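Local coordinates for protein superoxide dismutase (Leishmania major, PDB 4F2N) that catalyses the dismutation of superoxide into molecular oxygen and hydrogen peroxide at a mononuclear iron site, at residues E56-K61 with F110-L115; D139-F144 with E211-V216. All blocks are in the same frame, centred on the assembly; numbering follows the deposited sequence.

Contact 1. Residues E56-K61 with F110-L115; sequences ELHYSK and FFWKCL. With FE2 (Fe (II) ion), chain N.
His58 and Tyr59 of helix 52-71 receive the indole of Trp112, which reaches across from helix 96-113. The backbones stay well apart, the nearest CA atoms being those of Tyr59 and Trp112 at 9.0 Å, and side chains span the gap. His58 can be followed outward from the helix. Its CB lies at the indole edge, in the ring plane, 3.9 Å from Trp112 CH2. CG and ND1 pass under the same carbon, His58 ND1 being 3.6 Å from Trp112 CH2, which sits over one imidazole face toward its rim. At 79° between planes, this is a T-shaped pair with the indole edge directed at the imidazole. His58 CE1 approaches Phe111 CE2 at 4.1 Å, and at the tip His58 NE2 binds the iron at 2.2 Å. With CG anti to the backbone nitrogen (chi1 -158°), the imidazole extends from its helix to the metal. Tyr59 reverses the roles: its edge meets the indole face, with planes at 74° and Tyr59 CD1 3.7 Å from Trp112 NE1. Both polar ends have partners elsewhere, Trp112 NE1 bonding to His63 ND1 and Tyr59 OH to the carbonyl of Pro36. The NE1 bond probably helps fix the indole's rotation, consistent with Trp112 being a second-shell neighbour that positions the His58 ligand. Water 1 lies 2.3 Å from the iron FE atom, and His108, Asp191 and His195 supply the other protein ligands. Three histidines, one aspartate and a water, with aromatic residues packed behind a histidine, are characteristic of the iron/manganese superoxide dismutase active site.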
ATOM      1  N   GLU B  56       3.675  16.289  -8.761  1.00 24.91           N
ATOM      2  CA  GLU B  56       5.109  16.142  -9.055  1.00 25.90           C
ATOM      3  C   GLU B  56       5.659  14.831  -8.469  1.00 24.40           C
ATOM      4  O   GLU B  56       6.362  14.071  -9.160  1.00 24.31           O
ATOM      5  CB  GLU B  56       5.909  17.333  -8.520  1.00 28.39           C
ATOM      6  CG  GLU B  56       7.400  17.199  -8.753  1.00 31.31           C
ATOM      7  CD  GLU B  56       8.219  18.359  -8.235  1.00 35.18           C
ATOM      8  OE1 GLU B  56       7.836  19.042  -7.244  1.00 36.50           O
ATOM      9  OE2 GLU B  56       9.292  18.574  -8.831  1.00 38.68           O
ATOM     10  N   LEU B  57       5.338  14.576  -7.200  1.00 23.11           N
ATOM     11  CA  LEU B  57       5.748  13.317  -6.554  1.00 22.27           C
ATOM     12  C   LEU B  57       5.201  12.158  -7.351  1.00 21.20           C
ATOM     13  O   LEU B  57       5.924  11.215  -7.694  1.00 21.27           O
ATOM     14  CB  LEU B  57       5.215  13.229  -5.119  1.00 21.91           C
ATOM     15  CG  LEU B  57       5.861  14.234  -4.162  1.00 22.83           C
ATOM     16  CD1 LEU B  57       5.105  14.246  -2.837  1.00 22.25           C
ATOM     17  CD2 LEU B  57       7.351  13.929  -3.980  1.00 22.86           C
ATOM     18  N   HIS B  58       3.916  12.219  -7.661  1.00 20.49           N
ATOM     19  CA  HIS B  58       3.223  11.036  -8.183  1.00 19.66           C
ATOM     20  C   HIS B  58       3.698  10.686  -9.572  1.00 20.60           C
ATOM     21  O   HIS B  58       3.949   9.503  -9.906  1.00 19.55           O
ATOM     22  CB  HIS B  58       1.709  11.290  -8.215  1.00 18.91           C
ATOM     23  CG  HIS B  58       0.887  10.014  -8.226  1.00 17.55           C
ATOM     24  ND1 HIS B  58      -0.445  10.009  -8.039  1.00 17.25           N
ATOM     25  CD2 HIS B  58       1.274   8.671  -8.371  1.00 17.06           C
ATOM     26  CE1 HIS B  58      -0.885   8.731  -8.062  1.00 17.16           C
ATOM     27  NE2 HIS B  58       0.167   7.929  -8.263  1.00 16.03           N
ATOM     28  N   TYR B  59       3.822  11.726 -10.392  1.00 21.43           N
ATOM     29  CA  TYR B  59       4.181  11.588 -11.800  1.00 22.87           C
ATOM     30  C   TYR B  59       5.696  11.521 -11.982  1.00 24.30           C
ATOM     31  O   TYR B  59       6.200  10.570 -12.583  1.00 24.10           O
ATOM     32  CB  TYR B  59       3.579  12.769 -12.595  1.00 23.76           C
ATOM     33  CG  TYR B  59       3.943  12.868 -14.079  1.00 24.79           C
ATOM     34  CD1 TYR B  59       3.288  12.098 -15.039  1.00 24.65           C
ATOM     35  CD2 TYR B  59       4.925  13.761 -14.513  1.00 26.14           C
ATOM     36  CE1 TYR B  59       3.605  12.205 -16.392  1.00 25.86           C
ATOM     37  CE2 TYR B  59       5.245  13.889 -15.866  1.00 27.36           C
ATOM     38  CZ  TYR B  59       4.577  13.116 -16.793  1.00 26.86           C
ATOM     39  OH  TYR B  59       4.926  13.248 -18.112  1.00 28.04           O
ATOM     40  N   SER B  60       6.419  12.538 -11.491  1.00 25.36           N
ATOM     41  CA  SER B  60       7.881  12.586 -11.683  1.00 27.29           C
ATOM     42  C   SER B  60       8.685  11.620 -10.822  1.00 26.50           C
ATOM     43  O   SER B  60       9.810  11.312 -11.187  1.00 26.46           O
ATOM     44  CB  SER B  60       8.440  13.991 -11.480  1.00 29.03           C
ATOM     45  OG  SER B  60       7.899  14.812 -12.481  1.00 32.84           O
ATOM     46  N   LYS B  61       8.140  11.176  -9.681  1.00 25.37           N
ATOM     47  CA  LYS B  61       8.864  10.203  -8.832  1.00 26.13           C
ATOM     48  C   LYS B  61       8.325   8.792  -8.975  1.00 24.50           C
ATOM     49  O   LYS B  61       9.049   7.927  -9.421  1.00 24.87           O
ATOM     50  CB  LYS B  61       8.885  10.557  -7.334  1.00 26.80           C
ATOM     51  CG  LYS B  61       9.143  12.013  -6.981  1.00 30.03           C
ATOM     52  CD  LYS B  61      10.538  12.469  -7.315  1.00 33.24           C
ATOM     53  CE  LYS B  61      10.625  13.978  -7.082  1.00 35.96           C
ATOM     54  NZ  LYS B  61      11.866  14.506  -7.683  1.00 37.37           N
ATOM     55  N   PHE B 110      -3.233   5.357 -17.504  1.00 17.23           N
ATOM     56  CA  PHE B 110      -4.677   5.366 -17.681  1.00 17.48           C
ATOM     57  C   PHE B 110      -5.287   6.402 -16.750  1.00 17.72           C
ATOM     58  O   PHE B 110      -6.133   7.202 -17.167  1.00 18.65           O
ATOM     59  CB  PHE B 110      -5.274   3.961 -17.418  1.00 17.00           C
ATOM     60  CG  PHE B 110      -6.734   3.887 -17.765  1.00 17.46           C
ATOM     61  CD1 PHE B 110      -7.142   3.849 -19.101  1.00 18.14           C
ATOM     62  CD2 PHE B 110      -7.696   3.865 -16.769  1.00 17.33           C
ATOM     63  CE1 PHE B 110      -8.493   3.779 -19.436  1.00 18.90           C
ATOM     64  CE2 PHE B 110      -9.054   3.808 -17.098  1.00 18.19           C
ATOM     65  CZ  PHE B 110      -9.455   3.764 -18.424  1.00 18.78           C
ATOM     66  N   PHE B 111      -4.812   6.416 -15.497  1.00 17.20           N
ATOM     67  CA  PHE B 111      -5.206   7.419 -14.504  1.00 17.27           C
ATOM     68  C   PHE B 111      -5.033   8.857 -14.998  1.00 18.28           C
ATOM     69  O   PHE B 111      -5.951   9.674 -14.818  1.00 18.59           O
ATOM     70  CB  PHE B 111      -4.384   7.204 -13.221  1.00 16.64           C
ATOM     71  CG  PHE B 111      -4.882   7.940 -12.016  1.00 16.59           C
ATOM     72  CD1 PHE B 111      -6.243   7.966 -11.678  1.00 16.81           C
ATOM     73  CD2 PHE B 111      -3.973   8.569 -11.168  1.00 16.55           C
ATOM     74  CE1 PHE B 111      -6.678   8.632 -10.531  1.00 17.20           C
ATOM     75  CE2 PHE B 111      -4.410   9.231 -10.001  1.00 16.86           C
ATOM     76  CZ  PHE B 111      -5.757   9.252  -9.687  1.00 16.96           C
ATOM     77  N   TRP B 112      -3.884   9.184 -15.588  1.00 18.48           N
ATOM     78  CA  TRP B 112      -3.688  10.557 -16.085  1.00 20.06           C
ATOM     79  C   TRP B 112      -4.669  10.925 -17.161  1.00 21.11           C
ATOM     80  O   TRP B 112      -5.114  12.072 -17.219  1.00 21.99           O
ATOM     81  CB  TRP B 112      -2.265  10.785 -16.594  1.00 20.03           C
ATOM     82  CG  TRP B 112      -1.196  10.409 -15.598  1.00 19.74           C
ATOM     83  CD1 TRP B 112      -0.040   9.665 -15.844  1.00 19.81           C
ATOM     84  CD2 TRP B 112      -1.150  10.735 -14.166  1.00 19.55           C
ATOM     85  NE1 TRP B 112       0.699   9.510 -14.690  1.00 19.57           N
ATOM     86  CE2 TRP B 112       0.085  10.130 -13.645  1.00 19.16           C
ATOM     87  CE3 TRP B 112      -1.980  11.427 -13.295  1.00 19.69           C
ATOM     88  CZ2 TRP B 112       0.456  10.242 -12.311  1.00 19.17           C
ATOM     89  CZ3 TRP B 112      -1.601  11.529 -11.949  1.00 19.52           C
ATOM     90  CH2 TRP B 112      -0.410  10.954 -11.464  1.00 19.16           C
ATOM     91  N   LYS B 113      -5.012   9.971 -18.020  1.00 21.43           N
ATOM     92  CA  LYS B 113      -6.015  10.210 -19.083  1.00 22.84           C
ATOM     93  C   LYS B 113      -7.417  10.455 -18.521  1.00 22.67           C
ATOM     94  O   LYS B 113      -8.237  11.129 -19.178  1.00 23.32           O
ATOM     95  CB  LYS B 113      -6.057   9.034 -20.070  1.00 23.68           C
ATOM     96  CG  LYS B 113      -4.774   8.819 -20.847  1.00 26.03           C
ATOM     97  CD  LYS B 113      -4.491   9.941 -21.812  1.00 28.80           C
ATOM     98  CE  LYS B 113      -5.150   9.687 -23.156  1.00 31.11           C
ATOM     99  NZ  LYS B 113      -4.769  10.810 -24.064  1.00 34.14           N
ATOM    100  N   CYS B 114      -7.686   9.930 -17.319  1.00 21.66           N
ATOM    101  CA  CYS B 114      -8.966  10.124 -16.640  1.00 21.41           C
ATOM    102  C   CYS B 114      -9.118  11.483 -15.969  1.00 21.72           C
ATOM    103  O   CYS B 114     -10.185  11.757 -15.423  1.00 21.27           O
ATOM    104  CB  CYS B 114      -9.149   9.083 -15.549  1.00 20.98           C
ATOM    105  SG  CYS B 114      -9.379   7.474 -16.288  1.00 21.25           S
ATOM    106  N   LEU B 115      -8.041  12.273 -15.944  1.00 21.82           N
ATOM    107  CA  LEU B 115      -8.032  13.521 -15.179  1.00 22.69           C
ATOM    108  C   LEU B 115      -7.697  14.737 -16.022  1.00 24.33           C
ATOM    109  O   LEU B 115      -6.944  14.651 -17.010  1.00 24.52           O
ATOM    110  CB  LEU B 115      -7.052  13.459 -13.989  1.00 21.85           C
ATOM    111  CG  LEU B 115      -7.102  12.201 -13.107  1.00 21.09           C
ATOM    112  CD1 LEU B 115      -5.938  12.168 -12.110  1.00 20.31           C
ATOM    113  CD2 LEU B 115      -8.449  12.200 -12.379  1.00 20.80           C
TER
HETATM  114 FE   FE2 N 300       0.124   5.775  -7.916  1.00 16.82          FE
HETATM  115  O   HOH W   1      -0.124   3.561  -7.550  1.00 12.29           O

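Contact 2. Residues D139-F144 with E211-V216; sequences DFMVSF and ELWQIV
Within the C-terminal domain of the iron/manganese superoxide dismutase fold, Trp213, in a 3-10 turn of the 211-216 segment, inserts its indole against helix 137-149. Met141 lies along one indole face, running opposite to the tryptophan side chain. Met141 CG stands 3.6 Å from Trp213 CE2 in a CH-pi contact, and Met141 SD is 4.0 Å from the centroid of the five-membered ring of Trp213. That sulfur lies only 3° off the ring normal, which defines a Met-aromatic contact over the face. An extended chain beyond CG (chi2 177°) carries the terminal methyl onward, with Met141 CE 3.7 Å from Trp213 CD2. The far corner of the indole meets two phenylalanines: Trp213 CH2 is 3.4 Å from Phe144 CD2 and 3.7 Å from Phe140 CE2. Phe144 receives the indole edge in an offset edge-to-face pair, planes at 61°, whereas the Phe140 ring meets it obliquely. Ile170 of strand 168-174 touches both phenylalanines, joining the cluster to the sheet. The indole nitrogen donates to Gln145 OE1, on the same helix as Met141. Dispersion and sulfur-pi attraction thus account for the direct contact, while this neighbouring hydrogen bond satisfies the indole's N-H and probably limits its rotation.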
ATOM      1  N   ASP B 139     -25.689   7.505  -7.192  1.00 27.60           N
ATOM      2  CA  ASP B 139     -25.585   6.159  -6.622  1.00 26.59           C
ATOM      3  C   ASP B 139     -24.288   5.439  -7.078  1.00 25.35           C
ATOM      4  O   ASP B 139     -23.622   4.769  -6.267  1.00 25.37           O
ATOM      5  CB  ASP B 139     -26.808   5.294  -6.940  1.00 27.91           C
ATOM      6  CG  ASP B 139     -28.111   5.794  -6.287  1.00 30.20           C
ATOM      7  OD1 ASP B 139     -28.124   6.271  -5.140  1.00 31.37           O
ATOM      8  OD2 ASP B 139     -29.160   5.681  -6.937  1.00 31.50           O
ATOM      9  N   PHE B 140     -23.917   5.573  -8.354  1.00 23.89           N
ATOM     10  CA  PHE B 140     -22.618   5.071  -8.780  1.00 22.76           C
ATOM     11  C   PHE B 140     -21.467   5.713  -7.990  1.00 22.55           C
ATOM     12  O   PHE B 140     -20.599   5.007  -7.481  1.00 21.56           O
ATOM     13  CB  PHE B 140     -22.390   5.253 -10.291  1.00 22.23           C
ATOM     14  CG  PHE B 140     -20.938   5.284 -10.667  1.00 21.57           C
ATOM     15  CD1 PHE B 140     -20.193   4.113 -10.669  1.00 20.81           C
ATOM     16  CD2 PHE B 140     -20.304   6.484 -10.974  1.00 21.70           C
ATOM     17  CE1 PHE B 140     -18.850   4.123 -10.985  1.00 20.57           C
ATOM     18  CE2 PHE B 140     -18.941   6.501 -11.275  1.00 21.26           C
ATOM     19  CZ  PHE B 140     -18.216   5.314 -11.285  1.00 20.33           C
ATOM     20  N   MET B 141     -21.453   7.042  -7.880  1.00 22.53           N
ATOM     21  CA  MET B 141     -20.369   7.710  -7.148  1.00 22.80           C
ATOM     22  C   MET B 141     -20.245   7.222  -5.691  1.00 23.04           C
ATOM     23  O   MET B 141     -19.133   6.977  -5.214  1.00 22.52           O
ATOM     24  CB  MET B 141     -20.571   9.237  -7.178  1.00 24.12           C
ATOM     25  CG  MET B 141     -20.261   9.816  -8.546  1.00 24.96           C
ATOM     26  SD  MET B 141     -20.572  11.587  -8.629  1.00 28.73           S
ATOM     27  CE  MET B 141     -19.690  11.969 -10.141  1.00 28.66           C
ATOM     28  N   VAL B 142     -21.383   7.117  -4.986  1.00 23.47           N
ATOM     29  CA  VAL B 142     -21.405   6.625  -3.614  1.00 23.90           C
ATOM     30  C   VAL B 142     -20.796   5.210  -3.538  1.00 23.24           C
ATOM     31  O   VAL B 142     -19.898   4.962  -2.722  1.00 23.14           O
ATOM     32  CB  VAL B 142     -22.835   6.674  -3.008  1.00 25.12           C
ATOM     33  CG1 VAL B 142     -22.943   5.831  -1.743  1.00 25.91           C
ATOM     34  CG2 VAL B 142     -23.229   8.124  -2.711  1.00 25.88           C
ATOM     35  N   SER B 143     -21.245   4.322  -4.422  1.00 22.79           N
ATOM     36  CA  SER B 143     -20.714   2.947  -4.500  1.00 22.23           C
ATOM     37  C   SER B 143     -19.223   2.908  -4.814  1.00 21.23           C
ATOM     38  O   SER B 143     -18.462   2.068  -4.260  1.00 20.79           O
ATOM     39  CB  SER B 143     -21.465   2.144  -5.570  1.00 23.05           C
ATOM     40  OG  SER B 143     -22.841   2.065  -5.227  1.00 25.34           O
ATOM     41  N   PHE B 144     -18.803   3.804  -5.703  1.00 20.57           N
ATOM     42  CA  PHE B 144     -17.401   3.823  -6.170  1.00 19.90           C
ATOM     43  C   PHE B 144     -16.515   4.308  -5.029  1.00 19.65           C
ATOM     44  O   PHE B 144     -15.510   3.709  -4.735  1.00 18.34           O
ATOM     45  CB  PHE B 144     -17.229   4.685  -7.445  1.00 19.83           C
ATOM     46  CG  PHE B 144     -15.812   4.705  -7.999  1.00 19.47           C
ATOM     47  CD1 PHE B 144     -15.452   3.867  -9.066  1.00 19.71           C
ATOM     48  CD2 PHE B 144     -14.838   5.574  -7.477  1.00 19.64           C
ATOM     49  CE1 PHE B 144     -14.127   3.874  -9.582  1.00 19.26           C
ATOM     50  CE2 PHE B 144     -13.530   5.595  -7.999  1.00 19.42           C
ATOM     51  CZ  PHE B 144     -13.180   4.757  -9.056  1.00 19.11           C
ATOM     52  N   GLU B 211     -13.607  14.200  -3.459  1.00 25.77           N
ATOM     53  CA  GLU B 211     -13.222  15.415  -4.180  1.00 26.73           C
ATOM     54  C   GLU B 211     -12.743  15.103  -5.599  1.00 25.66           C
ATOM     55  O   GLU B 211     -12.848  15.942  -6.483  1.00 26.25           O
ATOM     56  CB  GLU B 211     -12.196  16.231  -3.379  1.00 29.24           C
ATOM     57  CG  GLU B 211     -12.787  16.790  -2.086  1.00 32.04           C
ATOM     58  CD  GLU B 211     -11.847  17.696  -1.304  1.00 36.66           C
ATOM     59  OE1 GLU B 211     -10.887  18.245  -1.900  1.00 39.25           O
ATOM     60  OE2 GLU B 211     -12.078  17.875  -0.072  1.00 39.15           O
ATOM     61  N   LEU B 212     -12.248  13.882  -5.813  1.00 23.65           N
ATOM     62  CA  LEU B 212     -11.675  13.472  -7.094  1.00 22.72           C
ATOM     63  C   LEU B 212     -12.605  13.717  -8.285  1.00 22.79           C
ATOM     64  O   LEU B 212     -12.135  14.025  -9.385  1.00 22.11           O
ATOM     65  CB  LEU B 212     -11.277  11.987  -7.048  1.00 21.20           C
ATOM     66  CG  LEU B 212     -10.437  11.448  -8.215  1.00 20.96           C
ATOM     67  CD1 LEU B 212      -9.104  12.166  -8.414  1.00 20.54           C
ATOM     68  CD2 LEU B 212     -10.193   9.955  -8.011  1.00 20.35           C
ATOM     69  N   TRP B 213     -13.919  13.609  -8.055  1.00 22.85           N
ATOM     70  CA  TRP B 213     -14.886  13.788  -9.136  1.00 23.42           C
ATOM     71  C   TRP B 213     -14.730  15.121  -9.822  1.00 24.04           C
ATOM     72  O   TRP B 213     -15.006  15.225 -11.006  1.00 24.20           O
ATOM     73  CB  TRP B 213     -16.330  13.624  -8.636  1.00 23.87           C
ATOM     74  CG  TRP B 213     -16.600  12.292  -7.983  1.00 23.11           C
ATOM     75  CD1 TRP B 213     -17.034  12.051  -6.682  1.00 23.44           C
ATOM     76  CD2 TRP B 213     -16.448  10.957  -8.591  1.00 22.35           C
ATOM     77  NE1 TRP B 213     -17.151  10.689  -6.449  1.00 22.64           N
ATOM     78  CE2 TRP B 213     -16.846   9.988  -7.562  1.00 22.27           C
ATOM     79  CE3 TRP B 213     -16.079  10.492  -9.853  1.00 22.09           C
ATOM     80  CZ2 TRP B 213     -16.816   8.606  -7.790  1.00 21.42           C
ATOM     81  CZ3 TRP B 213     -16.061   9.089 -10.072  1.00 21.36           C
ATOM     82  CH2 TRP B 213     -16.430   8.182  -9.064  1.00 21.20           C
ATOM     83  N   GLN B 214     -14.290  16.142  -9.079  1.00 25.27           N
ATOM     84  CA  GLN B 214     -14.123  17.495  -9.630  1.00 26.51           C
ATOM     85  C   GLN B 214     -13.058  17.579 -10.710  1.00 25.73           C
ATOM     86  O   GLN B 214     -13.030  18.541 -11.459  1.00 25.57           O
ATOM     87  CB  GLN B 214     -13.829  18.516  -8.523  1.00 28.90           C
ATOM     88  CG  GLN B 214     -14.890  18.539  -7.440  1.00 31.10           C
ATOM     89  CD  GLN B 214     -14.472  19.385  -6.262  1.00 33.87           C
ATOM     90  OE1 GLN B 214     -13.908  20.454  -6.440  1.00 35.24           O
ATOM     91  NE2 GLN B 214     -14.743  18.908  -5.047  1.00 35.28           N
ATOM     92  N   ILE B 215     -12.180  16.580 -10.803  1.00 23.74           N
ATOM     93  CA  ILE B 215     -11.146  16.623 -11.841  1.00 23.66           C
ATOM     94  C   ILE B 215     -11.212  15.441 -12.830  1.00 22.75           C
ATOM     95  O   ILE B 215     -10.280  15.242 -13.609  1.00 22.48           O
ATOM     96  CB  ILE B 215      -9.701  16.732 -11.277  1.00 23.27           C
ATOM     97  CG1 ILE B 215      -9.380  15.559 -10.317  1.00 22.38           C
ATOM     98  CG2 ILE B 215      -9.450  18.092 -10.637  1.00 24.54           C
ATOM     99  CD1 ILE B 215      -7.895  15.421 -10.037  1.00 22.39           C
ATOM    100  N   VAL B 216     -12.324  14.718 -12.849  1.00 22.14           N
ATOM    101  CA  VAL B 216     -12.435  13.586 -13.809  1.00 22.37           C
ATOM    102  C   VAL B 216     -12.727  14.111 -15.214  1.00 23.49           C
ATOM    103  O   VAL B 216     -13.624  14.947 -15.410  1.00 23.99           O
ATOM    104  CB  VAL B 216     -13.495  12.562 -13.389  1.00 21.80           C
ATOM    105  CG1 VAL B 216     -13.634  11.479 -14.471  1.00 21.77           C
ATOM    106  CG2 VAL B 216     -13.104  11.947 -12.053  1.00 21.46           C
TER

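How the contacts relate
From the N terminus, helix 52-71 supplies the first half of contact 1, and a largely helical excursion of 48 residues returns along helix 96-113 to close it within the alpha-hairpin domain. Contact 2 opens afterwards on helix 137-149; its 66-residue loop includes the three-stranded antiparallel sheet before closing at 211-216. The two loops are therefore in series, neither nested nor crossed. Their centres lie 18 Å apart, yet their later segments meet: Leu115 CD2 packs 4.0 Å from Leu212 CD1, and Cys114 O lies 3.6 Å from Val216 CG1. This meeting brings the 110-115 segment of the alpha-hairpin part against the 211-216 segment of the C-terminal part.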